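Local coordinates for protein peptide amidase (Stenotrophomonas maltophilia, PDB 1M22) that probably hydrolyses amide bonds as a serine-dependent hydrolase of the amidase signature family, at residues 12-20 with 75-83. Numbering follows the deposited sequence.
Sequences DVADLQARM and RGPLHGIPL
The carboxamide of Gln-17 meets the backbone of the loop 75-81 through NE2, which donates to two carbonyls. His-79 O lies 3.0 Å from Gln-17 NE2, near the plane of the amide, and the bond is fairly straight at 162°. Pro-77 O is equally close to Gln-17 NE2, at 3.0 Å, but the donor stands above that carbonyl plane, 69° out of it, and the hydrogen bond is more bent. Both N-H groups of the amide are thus used, and with OE1 accepting from Arg-69 of helix 58-70 its rotation is fixed. The anti first torsion (chi1 -174°) carries CG out over Pro-77 O, and the bend at chi2 swings the carboxamide so that NE2 reaches both carbonyls. The other flat group, the His-79 imidazole, turns an edge to its own loop: Arg-75 CA lies there in the ring plane, and Arg-75 N donates to ND1 from a position tilted out of it. NE2 of the ring is hydrogen-bonded to Arg-65 O of helix 58-70.

The more buried part of the contact is largely apolar. Ile-81 CD1 sits 3.6 Å from Met-20 CE and 3.9 Å from Leu-16 CB, while Val-13 CG1 touches Leu-78 CD2 at 3.8 Å. Folding back at chi3, the Met-20 thioether also carries its methyl to His-79 O.

Two overlapping beta turns, which share Leu-78 and His-79, type I over Gly-76 to His-79 and type II over Leu-78 to Ile-81, shape the loop and present its carbonyls to Gln-17. The contact packs the N-terminal helix 13-21 against the loop entering strand 82-86 of the mixed central sheet, within the layered alpha/beta fold of amidase signature enzymes.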
loop_
_atom_site.group_PDB
_atom_site.type_symbol
_atom_site.label_atom_id
_atom_site.label_comp_id
_atom_site.label_asym_id
_atom_site.label_seq_id
_atom_site.Cartn_x
_atom_site.Cartn_y
_atom_site.Cartn_z
ATOM N N ASP A 12 12.127 13.122 6.676
ATOM C CA ASP A 12 11.184 13.309 5.576
ATOM C C ASP A 12 11.848 13.542 4.227
ATOM O O ASP A 12 12.988 14.004 4.142
ATOM C CB ASP A 12 10.245 14.486 5.865
ATOM C CG ASP A 12 9.337 14.233 7.048
ATOM O OD1 ASP A 12 8.672 13.180 7.069
ATOM O OD2 ASP A 12 9.284 15.092 7.954
ATOM N N VAL A 13 11.109 13.229 3.170
ATOM C CA VAL A 13 11.585 13.403 1.808
ATOM C C VAL A 13 12.031 14.841 1.550
ATOM O O VAL A 13 13.096 15.071 0.979
ATOM C CB VAL A 13 10.481 13.023 0.791
ATOM C CG1 VAL A 13 10.906 13.400 -0.619
ATOM C CG2 VAL A 13 10.199 11.526 0.875
ATOM N N ALA A 14 11.222 15.805 1.978
ATOM C CA ALA A 14 11.548 17.212 1.766
ATOM C C ALA A 14 12.844 17.603 2.465
ATOM O O ALA A 14 13.595 18.439 1.967
ATOM C CB ALA A 14 10.408 18.092 2.253
ATOM N N ASP A 15 13.102 17.005 3.622
ATOM C CA ASP A 15 14.320 17.310 4.360
ATOM C C ASP A 15 15.529 16.677 3.680
ATOM O O ASP A 15 16.582 17.302 3.573
ATOM C CB ASP A 15 14.201 16.835 5.809
ATOM C CG ASP A 15 13.223 17.672 6.612
ATOM O OD1 ASP A 15 13.444 18.896 6.727
ATOM O OD2 ASP A 15 12.232 17.112 7.124
ATOM N N LEU A 16 15.384 15.439 3.216
ATOM C CA LEU A 16 16.482 14.774 2.522
ATOM C C LEU A 16 16.800 15.576 1.263
ATOM O O LEU A 16 17.968 15.773 0.915
ATOM C CB LEU A 16 16.089 13.342 2.143
ATOM C CG LEU A 16 15.920 12.358 3.306
ATOM C CD1 LEU A 16 15.345 11.047 2.785
ATOM C CD2 LEU A 16 17.260 12.124 4.003
ATOM N N GLN A 17 15.756 16.045 0.585
ATOM C CA GLN A 17 15.930 16.833 -0.629
ATOM C C GLN A 17 16.633 18.152 -0.308
ATOM O O GLN A 17 17.516 18.585 -1.047
ATOM C CB GLN A 17 14.572 17.104 -1.287
ATOM C CG GLN A 17 14.667 17.792 -2.645
ATOM C CD GLN A 17 15.554 17.035 -3.611
ATOM O OE1 GLN A 17 16.595 17.533 -4.040
ATOM N NE2 GLN A 17 15.150 15.821 -3.954
ATOM N N ALA A 18 16.249 18.781 0.797
ATOM C CA ALA A 18 16.869 20.038 1.203
ATOM C C ALA A 18 18.354 19.819 1.480
ATOM O O ALA A 18 19.190 20.644 1.108
ATOM C CB ALA A 18 16.181 20.589 2.445
ATOM N N ARG A 19 18.684 18.710 2.135
ATOM C CA ARG A 19 20.077 18.405 2.445
ATOM C C ARG A 19 20.905 18.211 1.179
ATOM O O ARG A 19 22.026 18.711 1.081
ATOM C CB ARG A 19 20.176 17.150 3.313
ATOM C CG ARG A 19 19.524 17.274 4.675
ATOM C CD ARG A 19 19.732 16.006 5.485
ATOM N NE ARG A 19 19.007 16.024 6.752
ATOM C CZ ARG A 19 19.118 15.085 7.686
ATOM N NH1 ARG A 19 19.928 14.052 7.500
ATOM N NH2 ARG A 19 18.416 15.178 8.807
ATOM N N MET A 20 20.358 17.481 0.209
ATOM C CA MET A 20 21.073 17.248 -1.038
ATOM C C MET A 20 21.206 18.547 -1.825
ATOM O O MET A 20 22.242 18.810 -2.434
ATOM C CB MET A 20 20.352 16.193 -1.888
ATOM C CG MET A 20 20.387 14.787 -1.292
ATOM S SD MET A 20 19.779 13.491 -2.410
ATOM C CE MET A 20 18.007 13.658 -2.208
ATOM N N ARG A 75 15.318 17.037 -11.437
ATOM C CA ARG A 75 14.054 16.508 -11.939
ATOM C C ARG A 75 12.832 16.835 -11.088
ATOM O O ARG A 75 11.700 16.659 -11.537
ATOM C CB ARG A 75 14.171 14.994 -12.100
ATOM C CG ARG A 75 15.158 14.576 -13.175
ATOM C CD ARG A 75 15.614 13.143 -12.974
ATOM N NE ARG A 75 16.524 12.709 -14.028
ATOM C CZ ARG A 75 16.135 12.318 -15.235
ATOM N NH1 ARG A 75 14.844 12.300 -15.544
ATOM N NH2 ARG A 75 17.036 11.947 -16.136
ATOM N N GLY A 76 13.055 17.300 -9.864
ATOM C CA GLY A 76 11.937 17.627 -9.001
ATOM C C GLY A 76 12.152 17.228 -7.554
ATOM O O GLY A 76 13.262 16.861 -7.164
ATOM N N PRO A 77 11.093 17.276 -6.732
ATOM C CA PRO A 77 11.125 16.935 -5.306
ATOM C C PRO A 77 11.701 15.568 -4.943
ATOM O O PRO A 77 12.208 15.385 -3.837
ATOM C CB PRO A 77 9.660 17.054 -4.889
ATOM C CG PRO A 77 9.123 18.085 -5.824
ATOM C CD PRO A 77 9.735 17.685 -7.137
ATOM N N LEU A 78 11.620 14.609 -5.861
ATOM C CA LEU A 78 12.122 13.267 -5.584
ATOM C C LEU A 78 13.496 12.960 -6.174
ATOM O O LEU A 78 13.948 11.815 -6.131
ATOM C CB LEU A 78 11.126 12.215 -6.086
ATOM C CG LEU A 78 9.704 12.224 -5.515
ATOM C CD1 LEU A 78 8.932 11.039 -6.073
ATOM C CD2 LEU A 78 9.741 12.154 -3.997
ATOM N N HIS A 79 14.168 13.975 -6.707
ATOM C CA HIS A 79 15.478 13.772 -7.315
ATOM C C HIS A 79 16.483 13.170 -6.334
ATOM O O HIS A 79 16.846 13.798 -5.337
ATOM C CB HIS A 79 16.018 15.098 -7.854
ATOM C CG HIS A 79 17.198 14.943 -8.761
ATOM N ND1 HIS A 79 17.110 15.107 -10.127
ATOM C CD2 HIS A 79 18.487 14.614 -8.504
ATOM C CE1 HIS A 79 18.293 14.888 -10.672
ATOM N NE2 HIS A 79 19.147 14.588 -9.709
ATOM N N GLY A 80 16.930 11.952 -6.629
ATOM C CA GLY A 80 17.901 11.281 -5.779
ATOM C C GLY A 80 17.350 10.531 -4.575
ATOM O O GLY A 80 18.119 9.971 -3.801
ATOM N N ILE A 81 16.029 10.509 -4.417
ATOM C CA ILE A 81 15.391 9.829 -3.286
ATOM C C ILE A 81 15.251 8.322 -3.524
ATOM O O ILE A 81 14.623 7.902 -4.492
ATOM C CB ILE A 81 13.987 10.425 -3.022
ATOM C CG1 ILE A 81 14.111 11.904 -2.647
ATOM C CG2 ILE A 81 13.273 9.636 -1.930
ATOM C CD1 ILE A 81 14.830 12.164 -1.338
ATOM N N PRO A 82 15.839 7.491 -2.643
ATOM C CA PRO A 82 15.757 6.031 -2.793
ATOM C C PRO A 82 14.442 5.449 -2.289
ATOM O O PRO A 82 13.989 5.782 -1.190
ATOM C CB PRO A 82 16.937 5.517 -1.960
ATOM C CG PRO A 82 17.838 6.717 -1.811
ATOM C CD PRO A 82 16.862 7.846 -1.648
ATOM N N LEU A 83 13.850 4.558 -3.079
ATOM C CA LEU A 83 12.591 3.929 -2.704
ATOM C C LEU A 83 12.543 2.447 -3.056
ATOM O O LEU A 83 13.398 1.940 -3.788
ATOM C CB LEU A 83 11.423 4.672 -3.368
ATOM C CG LEU A 83 11.398 4.820 -4.892
ATOM C CD1 LEU A 83 11.026 3.496 -5.549
ATOM C CD2 LEU A 83 10.385 5.896 -5.272
#